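Local coordinates for protein (auracyanin) (PDB 1QHQ) that carries electrons as a blue copper protein, probably as a soluble acceptor from membrane-bound alternative complex III in a green photosynthetic bacterium, at residues V68-N73 with G126-G131; L28-T33 with H57-V62. All coordinates share one frame; numbering follows the deposited sequence.

Interaction 1. Residues V68-N73 with G126-G131; sequences VAAAVN and GHYLAG. With CU (copper (II) ion), chain B; SO4 (sulfate ion), chain E.
The copper-binding loop of the cupredoxin fold, which joins strands 116-121 and 133-139, meets helix 66-77 here: Tyr128 lies against Ala69, Ala70 and Asn73. Its CG is anti to the backbone nitrogen (chi1 171°), which sends the ring away from the metal and along the helix. The ring comes obliquely onto two small residues, with CZ of Tyr128 3.8 Å from CB of Ala69 and CE2 of Tyr128 4.0 Å from CA of Ala70. Alanine suits both places, since a methyl lets a broad ring approach the helix backbone. Beyond them the phenol oxygen is hydrogen-bonded to Asp66 OD1, so the polar end is held as well.

Asn73 crosses the near end of the tyrosine, its amide plane turned 58° from the ring. Asn73 ND2 sits at the ring edge, 3.8 Å from Tyr128 CD2, while Asn73 OD1 is 3.6 Å from Tyr128 CB. Both ends of this amide also reach the loop backbone through water. One water donates to Asn73 OD1 at 2.7 Å and accepts from Tyr128 N at 3.0 Å; another accepts from Leu129 N at 2.8 Å and, weakly, from Asn73 ND2. Asparagine offers the acceptor and the donor that this double relay uses. The preceding His127 turns the other way, its ND1 2.0 Å from the copper.

Direct contact is thus van der Waals packing and the polar linkage runs through solvent, by one sound water bridge and a second that is weak on the asparagine side.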
loop_
_atom_site.group_PDB
_atom_site.type_symbol
_atom_site.label_atom_id
_atom_site.label_comp_id
_atom_site.label_asym_id
_atom_site.label_seq_id
_atom_site.Cartn_x
_atom_site.Cartn_y
_atom_site.Cartn_z
ATOM N N VAL A 68 1.453 10.715 -9.324
ATOM C CA VAL A 68 0.591 9.518 -9.446
ATOM C C VAL A 68 -0.019 9.173 -8.091
ATOM O O VAL A 68 -1.224 8.864 -7.990
ATOM C CB VAL A 68 1.444 8.370 -10.009
ATOM C CG1 VAL A 68 0.822 7.014 -9.847
ATOM C CG2 VAL A 68 1.703 8.654 -11.514
ATOM N N ALA A 69 0.751 9.319 -7.036
ATOM C CA ALA A 69 0.286 9.023 -5.682
ATOM C C ALA A 69 -0.894 9.903 -5.308
ATOM O O ALA A 69 -1.822 9.463 -4.640
ATOM C CB ALA A 69 1.404 9.140 -4.661
ATOM N N ALA A 70 -0.808 11.188 -5.674
ATOM C CA ALA A 70 -1.895 12.124 -5.365
ATOM C C ALA A 70 -3.153 11.736 -6.094
ATOM O O ALA A 70 -4.241 11.748 -5.504
ATOM C CB ALA A 70 -1.458 13.538 -5.736
ATOM N N ALA A 71 -3.027 11.276 -7.340
ATOM C CA ALA A 71 -4.147 10.817 -8.121
ATOM C C ALA A 71 -4.810 9.587 -7.492
ATOM O O ALA A 71 -6.021 9.568 -7.317
ATOM C CB ALA A 71 -3.798 10.529 -9.571
ATOM N N VAL A 72 -3.990 8.585 -7.144
ATOM C CA VAL A 72 -4.537 7.396 -6.490
ATOM C C VAL A 72 -5.141 7.782 -5.133
ATOM O O VAL A 72 -6.239 7.322 -4.817
ATOM C CB VAL A 72 -3.518 6.270 -6.309
ATOM C CG1 VAL A 72 -4.110 5.090 -5.557
ATOM C CG2 VAL A 72 -2.945 5.825 -7.657
ATOM N N ASN A 73 -4.474 8.632 -4.390
ATOM C CA ASN A 73 -4.975 9.072 -3.087
ATOM C C ASN A 73 -6.305 9.788 -3.211
ATOM O O ASN A 73 -7.218 9.597 -2.398
ATOM C CB ASN A 73 -3.947 9.910 -2.351
ATOM C CG ASN A 73 -4.402 10.215 -0.928
ATOM O OD1 ASN A 73 -4.493 9.298 -0.108
ATOM N ND2 ASN A 73 -4.669 11.485 -0.661
ATOM N N GLY A 126 -6.150 12.076 4.638
ATOM C CA GLY A 126 -5.153 12.824 5.340
ATOM C C GLY A 126 -3.808 12.224 5.554
ATOM O O GLY A 126 -2.811 12.920 5.810
ATOM N N HIS A 127 -3.679 10.870 5.560
ATOM C CA HIS A 127 -2.417 10.262 5.913
ATOM C C HIS A 127 -1.317 10.485 4.886
ATOM O O HIS A 127 -0.189 10.765 5.277
ATOM C CB HIS A 127 -2.674 8.736 6.116
ATOM C CG HIS A 127 -3.456 8.504 7.378
ATOM N ND1 HIS A 127 -3.507 7.232 7.971
ATOM C CD2 HIS A 127 -4.173 9.299 8.187
ATOM C CE1 HIS A 127 -4.218 7.309 9.104
ATOM N NE2 HIS A 127 -4.606 8.525 9.239
ATOM N N TYR A 128 -1.679 10.418 3.608
ATOM C CA TYR A 128 -0.678 10.664 2.544
ATOM C C TYR A 128 -0.148 12.088 2.602
ATOM O O TYR A 128 1.058 12.297 2.766
ATOM C CB TYR A 128 -1.300 10.344 1.186
ATOM C CG TYR A 128 -0.413 10.784 0.024
ATOM C CD1 TYR A 128 0.903 10.383 -0.046
ATOM C CD2 TYR A 128 -0.886 11.725 -0.883
ATOM C CE1 TYR A 128 1.753 10.875 -1.024
ATOM C CE2 TYR A 128 -0.044 12.229 -1.873
ATOM C CZ TYR A 128 1.240 11.761 -1.960
ATOM O OH TYR A 128 2.098 12.289 -2.915
ATOM N N LEU A 129 -1.070 13.044 2.832
ATOM C CA LEU A 129 -0.605 14.446 3.001
ATOM C C LEU A 129 0.153 14.641 4.277
ATOM O O LEU A 129 1.109 15.462 4.328
ATOM C CB LEU A 129 -1.798 15.404 2.956
ATOM C CG LEU A 129 -2.565 15.484 1.641
ATOM C CD1 LEU A 129 -3.749 16.444 1.791
ATOM C CD2 LEU A 129 -1.663 15.920 0.504
ATOM N N ALA A 130 -0.096 13.845 5.320
ATOM C CA ALA A 130 0.649 13.921 6.538
ATOM C C ALA A 130 2.018 13.291 6.475
ATOM O O ALA A 130 2.760 13.310 7.461
ATOM C CB ALA A 130 -0.140 13.429 7.735
ATOM N N GLY A 131 2.349 12.647 5.333
ATOM C CA GLY A 131 3.642 12.057 5.130
ATOM C C GLY A 131 3.680 10.522 5.172
ATOM O O GLY A 131 4.807 9.979 5.280
HETATM CU CU CU B . -2.688 5.490 7.320
HETATM S S SO4 E . 5.062 10.931 -11.146
HETATM O O1 SO4 E . 3.973 10.902 -10.133
HETATM O O2 SO4 E . 4.558 11.559 -12.420
HETATM O O3 SO4 E . 5.491 9.518 -11.477
HETATM O O4 SO4 E . 6.229 11.702 -10.622
HETATM O O HOH W 1 -3.799 12.633 2.504
HETATM O O HOH W 2 -4.454 10.002 2.454
#

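Interaction 2. Residues L28-T33 with H57-V62; sequences LAFAQT and HNWVLV. With CU (copper (II) ion), chain B.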
loop_
_atom_site.group_PDB
_atom_site.type_symbol
_atom_site.label_atom_id
_atom_site.label_comp_id
_atom_site.label_asym_id
_atom_site.label_seq_id
_atom_site.Cartn_x
_atom_site.Cartn_y
_atom_site.Cartn_z
ATOM N N LEU A 28 1.344 8.972 12.086
ATOM C CA LEU A 28 0.762 8.634 10.806
ATOM C C LEU A 28 1.864 8.373 9.774
ATOM O O LEU A 28 2.212 9.169 8.924
ATOM C CB LEU A 28 -0.184 9.744 10.340
ATOM C CG LEU A 28 -1.254 10.132 11.398
ATOM C CD1 LEU A 28 -2.134 11.232 10.814
ATOM C CD2 LEU A 28 -2.090 8.935 11.787
ATOM N N ALA A 29 2.478 7.178 9.942
ATOM C CA ALA A 29 3.620 6.833 9.085
ATOM C C ALA A 29 3.754 5.293 9.077
ATOM O O ALA A 29 3.302 4.626 9.993
ATOM C CB ALA A 29 4.896 7.406 9.669
ATOM N N PHE A 30 4.459 4.835 8.044
ATOM C CA PHE A 30 4.889 3.422 8.085
ATOM C C PHE A 30 6.150 3.372 8.941
ATOM O O PHE A 30 6.977 4.290 8.889
ATOM C CB PHE A 30 5.216 2.976 6.654
ATOM C CG PHE A 30 4.033 2.902 5.755
ATOM C CD1 PHE A 30 3.065 1.904 5.905
ATOM C CD2 PHE A 30 3.828 3.851 4.756
ATOM C CE1 PHE A 30 1.960 1.875 5.111
ATOM C CE2 PHE A 30 2.711 3.831 3.962
ATOM C CZ PHE A 30 1.757 2.811 4.107
ATOM N N ALA A 31 6.404 2.213 9.573
ATOM C CA ALA A 31 7.662 2.041 10.294
ATOM C C ALA A 31 8.817 1.903 9.304
ATOM O O ALA A 31 9.924 2.340 9.551
ATOM C CB ALA A 31 7.596 0.846 11.230
ATOM N N GLN A 32 8.509 1.308 8.145
ATOM C CA GLN A 32 9.493 1.176 7.061
ATOM C C GLN A 32 9.208 2.259 6.001
ATOM O O GLN A 32 8.187 2.167 5.321
ATOM C CB GLN A 32 9.284 -0.206 6.371
ATOM C CG GLN A 32 9.641 -1.385 7.235
ATOM C CD GLN A 32 8.586 -1.754 8.264
ATOM O OE1 GLN A 32 7.431 -1.384 8.159
ATOM N NE2 GLN A 32 8.991 -2.479 9.303
ATOM N N THR A 33 10.158 3.156 5.782
ATOM C CA THR A 33 9.941 4.192 4.762
ATOM C C THR A 33 10.688 3.883 3.476
ATOM O O THR A 33 10.556 4.593 2.486
ATOM C CB THR A 33 10.388 5.574 5.275
ATOM O OG1 THR A 33 11.768 5.500 5.633
ATOM C CG2 THR A 33 9.550 5.947 6.504
ATOM N N HIS A 57 -5.313 2.184 8.685
ATOM C CA HIS A 57 -4.237 2.366 7.721
ATOM C C HIS A 57 -4.281 1.241 6.657
ATOM O O HIS A 57 -4.743 0.148 6.910
ATOM C CB HIS A 57 -2.872 2.205 8.372
ATOM C CG HIS A 57 -2.415 3.210 9.377
ATOM N ND1 HIS A 57 -2.291 4.555 9.065
ATOM C CD2 HIS A 57 -1.895 3.049 10.602
ATOM C CE1 HIS A 57 -1.772 5.181 10.102
ATOM N NE2 HIS A 57 -1.526 4.303 11.064
ATOM N N ASN A 58 -3.761 1.628 5.480
ATOM C CA ASN A 58 -3.603 0.580 4.436
ATOM C C ASN A 58 -2.208 0.814 3.835
ATOM O O ASN A 58 -1.449 1.636 4.240
ATOM C CB ASN A 58 -4.668 0.548 3.417
ATOM C CG ASN A 58 -4.734 1.695 2.451
ATOM O OD1 ASN A 58 -4.014 2.683 2.682
ATOM N ND2 ASN A 58 -5.546 1.617 1.414
ATOM N N TRP A 59 -1.843 -0.120 2.938
ATOM C CA TRP A 59 -0.579 -0.020 2.183
ATOM C C TRP A 59 -0.943 -0.070 0.705
ATOM O O TRP A 59 -1.635 -1.026 0.250
ATOM C CB TRP A 59 0.358 -1.138 2.559
ATOM C CG TRP A 59 1.692 -1.120 1.845
ATOM C CD1 TRP A 59 2.812 -0.507 2.306
ATOM C CD2 TRP A 59 2.034 -1.747 0.607
ATOM N NE1 TRP A 59 3.870 -0.720 1.410
ATOM C CE2 TRP A 59 3.365 -1.445 0.358
ATOM C CE3 TRP A 59 1.301 -2.518 -0.305
ATOM C CZ2 TRP A 59 4.055 -1.961 -0.762
ATOM C CZ3 TRP A 59 1.970 -3.000 -1.450
ATOM C CH2 TRP A 59 3.307 -2.684 -1.666
ATOM N N VAL A 60 -0.538 0.948 -0.029
ATOM C CA VAL A 60 -0.899 1.109 -1.429
ATOM C C VAL A 60 0.337 1.420 -2.275
ATOM O O VAL A 60 0.992 2.407 -2.079
ATOM C CB VAL A 60 -1.910 2.252 -1.682
ATOM C CG1 VAL A 60 -2.318 2.295 -3.162
ATOM C CG2 VAL A 60 -3.151 2.026 -0.824
ATOM N N LEU A 61 0.636 0.489 -3.214
ATOM C CA LEU A 61 1.804 0.739 -4.104
ATOM C C LEU A 61 1.322 1.372 -5.398
ATOM O O LEU A 61 0.417 0.853 -6.027
ATOM C CB LEU A 61 2.443 -0.644 -4.398
ATOM C CG LEU A 61 3.624 -0.516 -5.407
ATOM C CD1 LEU A 61 4.748 0.269 -4.734
ATOM C CD2 LEU A 61 4.130 -1.902 -5.785
ATOM N N VAL A 62 1.902 2.516 -5.758
ATOM C CA VAL A 62 1.462 3.209 -6.956
ATOM C C VAL A 62 2.542 3.165 -8.043
ATOM O O VAL A 62 3.708 3.020 -7.749
ATOM C CB VAL A 62 1.005 4.640 -6.702
ATOM C CG1 VAL A 62 0.002 4.675 -5.532
ATOM C CG2 VAL A 62 2.152 5.570 -6.459
HETATM CU CU CU B . -2.688 5.490 7.320
#
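Copper is gripped by ND1 of His57 at 2.0 Å, together with His127 and Cys122, while Met132 completes the type I site; beside this imidazole lies Leu28. CD2 of Leu28 stands 4.1 Å from CE1 of His57, oblique to the ring, and the two side chains cross at about a right angle. Leucine suits the place because its branched end can reach both this histidine and His127, putting hydrocarbon next to the ligands.

Further along, Phe30 reaches across to 57-62. With CG anti to its carbonyl carbon (chi1 -68°), the ring extends toward the chain after His57. Its edge faces the carbonyl of Asn58, with CZ of Phe30 3.4 Å from Asn58 O. That buried oxygen has no hydrogen-bonding partner, and the weakly positive rim of the phenyl ring may offset part of the loss. The Asn58 side chain, in contrast, is tied to the copper loop by OD1 accepting from Thr123 N.

In this cupredoxin β-sandwich, Trp59 leads into strand 60-62 of one sheet and packs on Leu45 and Phe47 of strand 42-49 in the other. It turns its edge toward the face of Phe30 in an offset edge-to-face pair, the planes 73° apart and the phenyl and five-membered rings 5.4 Å between centroids. Flat aromatic side chains suit this buried interior because the edge of one can pack against the face of the other. Within this pair the nearest atoms are Trp59 CD1 and Phe30 CE1, 3.8 Å apart.

How the interactions relate
Interactions 1 and 2 have centres about 10 Å apart and come in series along the chain: 28-33 and 57-62 are followed by 68-73 and 126-131. They share the copper, to which each gives one histidine; His57 ND1 and His127 ND1 lie 3.1 Å apart on it. A second junction is hydrocarbon, where Val72 CG2 of helix 66-77 is 3.8 Å from Val62 CG1 of strand 60-62, the strand that directly precedes this helix. Interaction 2 is centred about 6 Å from the centre of the chain, interaction 1 about 11 Å. His57 comes just before strand 60-62 and His127 follows strand 116-121, so the two ligands arrive from neighbouring strands of one sheet.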